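Local coordinates for protein starch synthase I (Hordeum vulgare, PDB 4HLN) that belongs, as a barley starch synthase, to the two-domain glycosyltransferases and pairs a starch synthase catalytic domain with a group 1 glycosyltransferase domain, at residues I462-G476 with Y493-V507. Numbering follows the deposited sequence.
Sequences IPDLMREDVQFVMLG and YKDKFRGWVGFSVPV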
ATOM      1  N   ILE A 462     -21.746 -14.831   8.514  1.00 72.63           N
ATOM      2  CA  ILE A 462     -22.985 -14.798   7.738  1.00 76.18           C
ATOM      3  C   ILE A 462     -24.191 -15.326   8.517  1.00 78.54           C
ATOM      4  O   ILE A 462     -25.183 -14.619   8.684  1.00 82.99           O
ATOM      5  CB  ILE A 462     -22.848 -15.556   6.397  1.00 74.81           C
ATOM      6  CG1 ILE A 462     -22.234 -14.647   5.338  1.00 73.49           C
ATOM      7  CG2 ILE A 462     -24.202 -16.032   5.907  1.00 77.07           C
ATOM      8  CD1 ILE A 462     -23.134 -13.494   4.943  1.00 71.31           C
ATOM      9  N   PRO A 463     -24.110 -16.570   9.002  1.00 74.98           N
ATOM     10  CA  PRO A 463     -25.278 -17.155   9.668  1.00 77.58           C
ATOM     11  C   PRO A 463     -25.792 -16.276  10.809  1.00 73.58           C
ATOM     12  O   PRO A 463     -26.982 -15.992  10.897  1.00 79.61           O
ATOM     13  CB  PRO A 463     -24.735 -18.478  10.203  1.00 76.05           C
ATOM     14  CG  PRO A 463     -23.618 -18.818   9.247  1.00 74.23           C
ATOM     15  CD  PRO A 463     -22.971 -17.504   8.964  1.00 71.46           C
ATOM     16  N   ASP A 464     -24.886 -15.833  11.663  1.00 77.17           N
ATOM     17  CA  ASP A 464     -25.247 -14.972  12.775  1.00 86.62           C
ATOM     18  C   ASP A 464     -25.781 -13.633  12.263  1.00 84.77           C
ATOM     19  O   ASP A 464     -26.522 -12.931  12.954  1.00 86.20           O
ATOM     20  CB  ASP A 464     -24.014 -14.750  13.651  1.00102.23           C
ATOM     21  CG  ASP A 464     -24.360 -14.578  15.112  1.00118.81           C
ATOM     22  OD1 ASP A 464     -25.469 -14.083  15.411  1.00130.81           O
ATOM     23  OD2 ASP A 464     -23.518 -14.938  15.961  1.00115.90           O
ATOM     24  N   LEU A 465     -25.404 -13.295  11.036  1.00 83.72           N
ATOM     25  CA  LEU A 465     -25.705 -11.986  10.460  1.00 78.09           C
ATOM     26  C   LEU A 465     -27.089 -11.933   9.821  1.00 70.84           C
ATOM     27  O   LEU A 465     -27.762 -10.900   9.873  1.00 66.98           O
ATOM     28  CB  LEU A 465     -24.626 -11.612   9.437  1.00 76.79           C
ATOM     29  CG  LEU A 465     -24.538 -10.191   8.857  1.00 69.54           C
ATOM     30  CD1 LEU A 465     -25.370 -10.047   7.598  1.00 70.33           C
ATOM     31  CD2 LEU A 465     -24.914  -9.126   9.886  1.00 64.03           C
ATOM     32  N   MET A 466     -27.504 -13.047   9.223  1.00 71.84           N
ATOM     33  CA  MET A 466     -28.837 -13.163   8.630  1.00 77.04           C
ATOM     34  C   MET A 466     -29.949 -13.275   9.680  1.00 79.17           C
ATOM     35  O   MET A 466     -31.128 -13.219   9.348  1.00 74.50           O
ATOM     36  CB  MET A 466     -28.896 -14.351   7.673  1.00 78.70           C
ATOM     37  CG  MET A 466     -27.782 -14.372   6.626  1.00 86.96           C
ATOM     38  SD  MET A 466     -28.009 -13.292   5.186  1.00100.62           S
ATOM     39  CE  MET A 466     -27.726 -11.673   5.884  1.00 59.43           C
ATOM     40  N   ARG A 467     -29.573 -13.438  10.944  1.00 91.00           N
ATOM     41  CA  ARG A 467     -30.533 -13.340  12.040  1.00 96.42           C
ATOM     42  C   ARG A 467     -31.183 -11.951  12.069  1.00 96.05           C
ATOM     43  O   ARG A 467     -32.214 -11.746  12.711  1.00 96.18           O
ATOM     44  CB  ARG A 467     -29.844 -13.603  13.379  1.00100.26           C
ATOM     45  CG  ARG A 467     -29.525 -15.061  13.666  1.00106.69           C
ATOM     46  CD  ARG A 467     -28.762 -15.193  14.980  1.00114.77           C
ATOM     47  NE  ARG A 467     -28.815 -16.551  15.514  1.00128.89           N
ATOM     48  CZ  ARG A 467     -27.760 -17.231  15.957  1.00136.02           C
ATOM     49  NH1 ARG A 467     -27.913 -18.465  16.427  1.00134.95           N
ATOM     50  NH2 ARG A 467     -26.552 -16.683  15.930  1.00135.98           N
ATOM     51  N   GLU A 468     -30.575 -10.996  11.375  1.00 89.32           N
ATOM     52  CA  GLU A 468     -31.048  -9.620  11.405  1.00 89.22           C
ATOM     53  C   GLU A 468     -31.737  -9.273  10.095  1.00 85.60           C
ATOM     54  O   GLU A 468     -31.602  -9.994   9.103  1.00 85.28           O
ATOM     55  CB  GLU A 468     -29.878  -8.667  11.637  1.00 93.03           C
ATOM     56  CG  GLU A 468     -28.825  -9.197  12.604  1.00103.55           C
ATOM     57  CD  GLU A 468     -28.771  -8.411  13.906  1.00111.74           C
ATOM     58  OE1 GLU A 468     -28.088  -8.865  14.851  1.00115.00           O
ATOM     59  OE2 GLU A 468     -29.407  -7.338  13.984  1.00110.27           O
ATOM     60  N   ASP A 469     -32.477  -8.168  10.087  1.00 77.50           N
ATOM     61  CA  ASP A 469     -33.116  -7.721   8.857  1.00 75.34           C
ATOM     62  C   ASP A 469     -32.146  -6.867   8.059  1.00 72.60           C
ATOM     63  O   ASP A 469     -32.062  -5.654   8.259  1.00 66.62           O
ATOM     64  CB  ASP A 469     -34.395  -6.934   9.133  1.00 69.21           C
ATOM     65  CG  ASP A 469     -35.140  -6.577   7.854  1.00 76.18           C
ATOM     66  OD1 ASP A 469     -34.853  -7.210   6.810  1.00 76.56           O
ATOM     67  OD2 ASP A 469     -36.007  -5.671   7.892  1.00 71.09           O
ATOM     68  N   VAL A 470     -31.407  -7.521   7.167  1.00 64.69           N
ATOM     69  CA  VAL A 470     -30.434  -6.852   6.320  1.00 65.19           C
ATOM     70  C   VAL A 470     -30.322  -7.588   5.003  1.00 65.18           C
ATOM     71  O   VAL A 470     -30.708  -8.759   4.886  1.00 61.53           O
ATOM     72  CB  VAL A 470     -29.021  -6.823   6.951  1.00 58.41           C
ATOM     73  CG1 VAL A 470     -29.044  -6.129   8.289  1.00 61.17           C
ATOM     74  CG2 VAL A 470     -28.464  -8.233   7.086  1.00 46.06           C
ATOM     75  N   GLN A 471     -29.787  -6.891   4.008  1.00 56.02           N
ATOM     76  CA  GLN A 471     -29.423  -7.524   2.754  1.00 51.43           C
ATOM     77  C   GLN A 471     -27.901  -7.439   2.587  1.00 54.76           C
ATOM     78  O   GLN A 471     -27.254  -6.508   3.064  1.00 54.40           O
ATOM     79  CB  GLN A 471     -30.152  -6.865   1.588  1.00 48.77           C
ATOM     80  CG  GLN A 471     -31.590  -6.497   1.909  1.00 47.44           C
ATOM     81  CD  GLN A 471     -32.318  -5.938   0.714  1.00 58.44           C
ATOM     82  OE1 GLN A 471     -31.753  -5.166  -0.069  1.00 61.67           O
ATOM     83  NE2 GLN A 471     -33.576  -6.337   0.549  1.00 65.23           N
ATOM     84  N   PHE A 472     -27.328  -8.430   1.925  1.00 54.68           N
ATOM     85  CA  PHE A 472     -25.889  -8.515   1.817  1.00 55.04           C
ATOM     86  C   PHE A 472     -25.505  -9.039   0.450  1.00 55.35           C
ATOM     87  O   PHE A 472     -25.846 -10.154   0.079  1.00 61.16           O
ATOM     88  CB  PHE A 472     -25.326  -9.438   2.894  1.00 52.14           C
ATOM     89  CG  PHE A 472     -23.849  -9.594   2.821  1.00 64.94           C
ATOM     90  CD1 PHE A 472     -23.016  -8.814   3.605  1.00 69.55           C
ATOM     91  CD2 PHE A 472     -23.278 -10.498   1.943  1.00 74.26           C
ATOM     92  CE1 PHE A 472     -21.636  -8.946   3.528  1.00 61.18           C
ATOM     93  CE2 PHE A 472     -21.898 -10.631   1.862  1.00 72.63           C
ATOM     94  CZ  PHE A 472     -21.081  -9.852   2.657  1.00 63.13           C
ATOM     95  N   VAL A 473     -24.790  -8.231  -0.309  1.00 54.34           N
ATOM     96  CA  VAL A 473     -24.329  -8.686  -1.603  1.00 57.15           C
ATOM     97  C   VAL A 473     -22.816  -8.666  -1.625  1.00 59.63           C
ATOM     98  O   VAL A 473     -22.181  -7.692  -1.214  1.00 62.34           O
ATOM     99  CB  VAL A 473     -24.866  -7.813  -2.749  1.00 53.86           C
ATOM    100  CG1 VAL A 473     -24.623  -6.324  -2.461  1.00 38.47           C
ATOM    101  CG2 VAL A 473     -24.219  -8.225  -4.066  1.00 49.07           C
ATOM    102  N   MET A 474     -22.226  -9.754  -2.084  1.00 54.60           N
ATOM    103  CA  MET A 474     -20.802  -9.720  -2.299  1.00 62.23           C
ATOM    104  C   MET A 474     -20.527 -10.089  -3.744  1.00 53.86           C
ATOM    105  O   MET A 474     -21.197 -10.939  -4.319  1.00 51.01           O
ATOM    106  CB  MET A 474     -20.053 -10.603  -1.295  1.00 62.71           C
ATOM    107  CG  MET A 474     -20.325 -12.079  -1.414  1.00 71.16           C
ATOM    108  SD  MET A 474     -19.669 -12.997  -0.003  1.00117.05           S
ATOM    109  CE  MET A 474     -17.908 -12.727  -0.166  1.00 52.16           C
ATOM    110  N   LEU A 475     -19.570  -9.391  -4.332  1.00 47.72           N
ATOM    111  CA  LEU A 475     -19.151  -9.639  -5.692  1.00 53.12           C
ATOM    112  C   LEU A 475     -17.678  -9.967  -5.646  1.00 56.56           C
ATOM    113  O   LEU A 475     -16.887  -9.239  -5.036  1.00 58.57           O
ATOM    114  CB  LEU A 475     -19.371  -8.383  -6.548  1.00 51.35           C
ATOM    115  CG  LEU A 475     -18.410  -8.190  -7.727  1.00 55.30           C
ATOM    116  CD1 LEU A 475     -18.830  -9.043  -8.892  1.00 57.79           C
ATOM    117  CD2 LEU A 475     -18.329  -6.743  -8.156  1.00 62.05           C
ATOM    118  N   GLY A 476     -17.304 -11.060  -6.291  1.00 59.14           N
ATOM    119  CA  GLY A 476     -15.902 -11.394  -6.409  1.00 69.73           C
ATOM    120  C   GLY A 476     -15.705 -12.771  -6.992  1.00 75.17           C
ATOM    121  O   GLY A 476     -16.674 -13.508  -7.211  1.00 77.21           O
ATOM    122  N   TYR A 493     -30.707 -18.136   2.280  1.00 73.41           N
ATOM    123  CA  TYR A 493     -31.288 -16.854   2.666  1.00 77.94           C
ATOM    124  C   TYR A 493     -31.709 -16.109   1.412  1.00 77.64           C
ATOM    125  O   TYR A 493     -31.075 -15.131   1.030  1.00 81.79           O
ATOM    126  CB  TYR A 493     -30.260 -16.039   3.439  1.00 79.95           C
ATOM    127  CG  TYR A 493     -29.549 -16.838   4.506  1.00 86.17           C
ATOM    128  CD1 TYR A 493     -28.376 -17.525   4.221  1.00 83.51           C
ATOM    129  CD2 TYR A 493     -30.060 -16.915   5.802  1.00 85.78           C
ATOM    130  CE1 TYR A 493     -27.725 -18.263   5.198  1.00 83.81           C
ATOM    131  CE2 TYR A 493     -29.422 -17.644   6.787  1.00 78.69           C
ATOM    132  CZ  TYR A 493     -28.253 -18.319   6.482  1.00 85.90           C
ATOM    133  OH  TYR A 493     -27.613 -19.050   7.464  1.00 79.35           O
ATOM    134  N   LYS A 494     -32.777 -16.570   0.771  1.00 74.92           N
ATOM    135  CA  LYS A 494     -33.040 -16.161  -0.601  1.00 80.96           C
ATOM    136  C   LYS A 494     -33.562 -14.727  -0.749  1.00 82.89           C
ATOM    137  O   LYS A 494     -33.751 -14.237  -1.860  1.00 92.46           O
ATOM    138  CB  LYS A 494     -33.945 -17.174  -1.312  1.00 87.24           C
ATOM    139  CG  LYS A 494     -33.366 -17.686  -2.651  1.00101.57           C
ATOM    140  CD  LYS A 494     -33.010 -16.531  -3.624  1.00 96.30           C
ATOM    141  CE  LYS A 494     -32.622 -17.029  -5.020  1.00 85.76           C
ATOM    142  NZ  LYS A 494     -32.553 -15.913  -6.000  1.00 74.26           N
ATOM    143  N   ASP A 495     -33.758 -14.046   0.371  1.00 76.56           N
ATOM    144  CA  ASP A 495     -34.311 -12.696   0.362  1.00 76.75           C
ATOM    145  C   ASP A 495     -33.345 -11.692   1.005  1.00 70.03           C
ATOM    146  O   ASP A 495     -33.662 -10.508   1.177  1.00 69.97           O
ATOM    147  CB  ASP A 495     -35.647 -12.696   1.111  1.00 86.57           C
ATOM    148  CG  ASP A 495     -35.530 -13.292   2.525  1.00104.51           C
ATOM    149  OD1 ASP A 495     -34.696 -14.211   2.739  1.00101.62           O
ATOM    150  OD2 ASP A 495     -36.276 -12.835   3.425  1.00108.22           O
ATOM    151  N   LYS A 496     -32.162 -12.176   1.361  1.00 66.68           N
ATOM    152  CA  LYS A 496     -31.224 -11.391   2.146  1.00 68.75           C
ATOM    153  C   LYS A 496     -29.806 -11.414   1.580  1.00 69.61           C
ATOM    154  O   LYS A 496     -29.045 -10.470   1.773  1.00 70.35           O
ATOM    155  CB  LYS A 496     -31.192 -11.904   3.583  1.00 64.77           C
ATOM    156  CG  LYS A 496     -32.464 -11.697   4.367  1.00 66.41           C
ATOM    157  CD  LYS A 496     -32.301 -12.222   5.793  1.00 73.13           C
ATOM    158  CE  LYS A 496     -33.497 -11.876   6.665  1.00 79.52           C
ATOM    159  NZ  LYS A 496     -33.239 -12.141   8.108  1.00 80.87           N
ATOM    160  N   PHE A 497     -29.448 -12.491   0.890  1.00 62.87           N
ATOM    161  CA  PHE A 497     -28.068 -12.670   0.453  1.00 53.22           C
ATOM    162  C   PHE A 497     -27.942 -12.900  -1.046  1.00 52.36           C
ATOM    163  O   PHE A 497     -28.649 -13.727  -1.616  1.00 59.94           O
ATOM    164  CB  PHE A 497     -27.413 -13.836   1.199  1.00 49.14           C
ATOM    165  CG  PHE A 497     -26.017 -14.124   0.747  1.00 56.03           C
ATOM    166  CD1 PHE A 497     -24.929 -13.646   1.463  1.00 60.42           C
ATOM    167  CD2 PHE A 497     -25.784 -14.860  -0.403  1.00 56.19           C
ATOM    168  CE1 PHE A 497     -23.633 -13.907   1.045  1.00 57.58           C
ATOM    169  CE2 PHE A 497     -24.491 -15.117  -0.828  1.00 63.90           C
ATOM    170  CZ  PHE A 497     -23.410 -14.641  -0.100  1.00 59.04           C
ATOM    171  N   ARG A 498     -27.016 -12.176  -1.667  1.00 44.97           N
ATOM    172  CA  ARG A 498     -26.696 -12.352  -3.078  1.00 49.52           C
ATOM    173  C   ARG A 498     -25.189 -12.470  -3.306  1.00 54.18           C
ATOM    174  O   ARG A 498     -24.400 -11.698  -2.757  1.00 51.23           O
ATOM    175  CB  ARG A 498     -27.249 -11.191  -3.906  1.00 51.59           C
ATOM    176  CG  ARG A 498     -28.770 -11.072  -3.893  1.00 54.35           C
ATOM    177  CD  ARG A 498     -29.452 -12.227  -4.617  1.00 56.13           C
ATOM    178  NE  ARG A 498     -30.897 -12.026  -4.662  1.00 66.24           N
ATOM    179  CZ  ARG A 498     -31.750 -12.487  -3.754  1.00 67.92           C
ATOM    180  NH1 ARG A 498     -31.318 -13.200  -2.719  1.00 61.19           N
ATOM    181  NH2 ARG A 498     -33.043 -12.235  -3.885  1.00 75.57           N
ATOM    182  N   GLY A 499     -24.802 -13.444  -4.122  1.00 55.66           N
ATOM    183  CA  GLY A 499     -23.414 -13.662  -4.465  1.00 49.03           C
ATOM    184  C   GLY A 499     -23.217 -13.576  -5.964  1.00 61.84           C
ATOM    185  O   GLY A 499     -23.687 -14.433  -6.726  1.00 65.65           O
ATOM    186  N   TRP A 500     -22.524 -12.526  -6.387  1.00 56.37           N
ATOM    187  CA  TRP A 500     -22.268 -12.285  -7.794  1.00 55.90           C
ATOM    188  C   TRP A 500     -20.884 -12.819  -8.087  1.00 58.27           C
ATOM    189  O   TRP A 500     -19.876 -12.187  -7.744  1.00 59.08           O
ATOM    190  CB  TRP A 500     -22.317 -10.784  -8.080  1.00 59.61           C
ATOM    191  CG  TRP A 500     -22.580 -10.400  -9.521  1.00 58.71           C
ATOM    192  CD1 TRP A 500     -23.743  -9.891 -10.026  1.00 44.85           C
ATOM    193  CD2 TRP A 500     -21.658 -10.465 -10.630  1.00 67.41           C
ATOM    194  NE1 TRP A 500     -23.611  -9.651 -11.376  1.00 55.25           N
ATOM    195  CE2 TRP A 500     -22.342  -9.990 -11.773  1.00 66.18           C
ATOM    196  CE3 TRP A 500     -20.327 -10.885 -10.768  1.00 70.51           C
ATOM    197  CZ2 TRP A 500     -21.742  -9.921 -13.039  1.00 62.69           C
ATOM    198  CZ3 TRP A 500     -19.727 -10.812 -12.027  1.00 74.84           C
ATOM    199  CH2 TRP A 500     -20.436 -10.335 -13.144  1.00 71.64           C
ATOM    200  N   VAL A 501     -20.839 -13.993  -8.709  1.00 53.79           N
ATOM    201  CA  VAL A 501     -19.577 -14.652  -8.989  1.00 54.23           C
ATOM    202  C   VAL A 501     -19.001 -14.287 -10.346  1.00 58.06           C
ATOM    203  O   VAL A 501     -19.592 -14.554 -11.395  1.00 67.79           O
ATOM    204  CB  VAL A 501     -19.701 -16.163  -8.906  1.00 60.79           C
ATOM    205  CG1 VAL A 501     -18.380 -16.799  -9.283  1.00 62.73           C
ATOM    206  CG2 VAL A 501     -20.116 -16.575  -7.500  1.00 61.23           C
ATOM    207  N   GLY A 502     -17.820 -13.692 -10.299  1.00 54.18           N
ATOM    208  CA  GLY A 502     -17.121 -13.235 -11.479  1.00 56.28           C
ATOM    209  C   GLY A 502     -16.573 -11.867 -11.148  1.00 60.78           C
ATOM    210  O   GLY A 502     -16.573 -11.455  -9.984  1.00 60.69           O
ATOM    211  N   PHE A 503     -16.086 -11.161 -12.153  1.00 59.36           N
ATOM    212  CA  PHE A 503     -15.921  -9.743 -11.956  1.00 69.50           C
ATOM    213  C   PHE A 503     -16.628  -8.905 -13.004  1.00 66.94           C
ATOM    214  O   PHE A 503     -17.088  -9.410 -14.024  1.00 69.06           O
ATOM    215  CB  PHE A 503     -14.470  -9.317 -11.771  1.00 86.75           C
ATOM    216  CG  PHE A 503     -14.328  -8.158 -10.819  1.00113.46           C
ATOM    217  CD1 PHE A 503     -14.533  -8.343  -9.448  1.00121.28           C
ATOM    218  CD2 PHE A 503     -14.044  -6.878 -11.286  1.00109.49           C
ATOM    219  CE1 PHE A 503     -14.428  -7.281  -8.558  1.00115.17           C
ATOM    220  CE2 PHE A 503     -13.939  -5.810 -10.401  1.00105.41           C
ATOM    221  CZ  PHE A 503     -14.130  -6.013  -9.035  1.00107.43           C
ATOM    222  N   SER A 504     -16.728  -7.618 -12.707  1.00 60.34           N
ATOM    223  CA  SER A 504     -17.405  -6.654 -13.543  1.00 53.56           C
ATOM    224  C   SER A 504     -17.131  -5.309 -12.924  1.00 58.54           C
ATOM    225  O   SER A 504     -17.518  -5.053 -11.782  1.00 56.22           O
ATOM    226  CB  SER A 504     -18.915  -6.889 -13.528  1.00 57.19           C
ATOM    227  OG  SER A 504     -19.594  -5.818 -14.171  1.00 64.12           O
ATOM    228  N   VAL A 505     -16.454  -4.439 -13.649  1.00 60.21           N
ATOM    229  CA  VAL A 505     -16.205  -3.131 -13.079  1.00 65.67           C
ATOM    230  C   VAL A 505     -17.516  -2.342 -13.033  1.00 58.55           C
ATOM    231  O   VAL A 505     -17.780  -1.628 -12.073  1.00 60.34           O
ATOM    232  CB  VAL A 505     -15.010  -2.401 -13.771  1.00 61.25           C
ATOM    233  CG1 VAL A 505     -14.381  -3.318 -14.829  1.00 62.89           C
ATOM    234  CG2 VAL A 505     -15.411  -1.024 -14.349  1.00 38.72           C
ATOM    235  N   PRO A 506     -18.368  -2.505 -14.050  1.00 65.46           N
ATOM    236  CA  PRO A 506     -19.646  -1.782 -13.990  1.00 63.43           C
ATOM    237  C   PRO A 506     -20.506  -2.185 -12.790  1.00 62.28           C
ATOM    238  O   PRO A 506     -21.117  -1.318 -12.148  1.00 55.03           O
ATOM    239  CB  PRO A 506     -20.324  -2.181 -15.300  1.00 54.59           C
ATOM    240  CG  PRO A 506     -19.160  -2.408 -16.240  1.00 65.83           C
ATOM    241  CD  PRO A 506     -18.121  -3.084 -15.383  1.00 70.45           C
ATOM    242  N   VAL A 507     -20.549  -3.478 -12.484  1.00 49.70           N
ATOM    243  CA  VAL A 507     -21.348  -3.934 -11.355  1.00 46.19           C
ATOM    244  C   VAL A 507     -20.742  -3.511 -10.018  1.00 51.75           C
ATOM    245  O   VAL A 507     -21.460  -3.229  -9.054  1.00 49.92           O
ATOM    246  CB  VAL A 507     -21.582  -5.452 -11.381  1.00 51.45           C
ATOM    247  CG1 VAL A 507     -22.231  -5.908 -10.082  1.00 47.97           C
ATOM    248  CG2 VAL A 507     -22.466  -5.833 -12.577  1.00 36.65           C
TER
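K496 reaches back along the loop of 462-476 at the edge of the parallel sheet in the group 1 glycosyltransferase domain, where strands 471-476 and 497-501, joined through helix 480-492, form a beta-alpha-beta unit. With CG anti to its carbonyl carbon (chi1 -67°) and the rest of the chain extended, the lysine runs alongside M466 in the opposite direction. Its CB lies 3.8 Å from M466 SD and also meets V470 O; CG stays beside that carbonyl, CD passes between V470 O and M466 O, and CE approaches E468 O. At the tip, K496 NZ donates to M466 O at 2.7 Å and to E468 O, the latter from above the carbonyl plane. The carbonyls of M466 and E468 are thus both tied to the residue just before strand 497-501.

M466 CG lies over the centre of the Y493 ring, 3.6 Å from the centroid, and the bend at chi2 leaves SD in an oblique Met-aromatic contact with the same ring. From here the strands run nearly parallel, at 9°, linked by a ladder that starts with F472 N to K496 O and continues with R498 N to F472 O. F472 and F497 project to the same side of the sheet, their rings rim to rim with planes 13° apart. I462 CD1 packs against the F497 ring from the helix. Strand 442-446 flanks 471-476 on its other side, leaving 497-501 outermost. Farther along, M474 SD reaches the edge of the F497 ring, 4.1 Å from CZ.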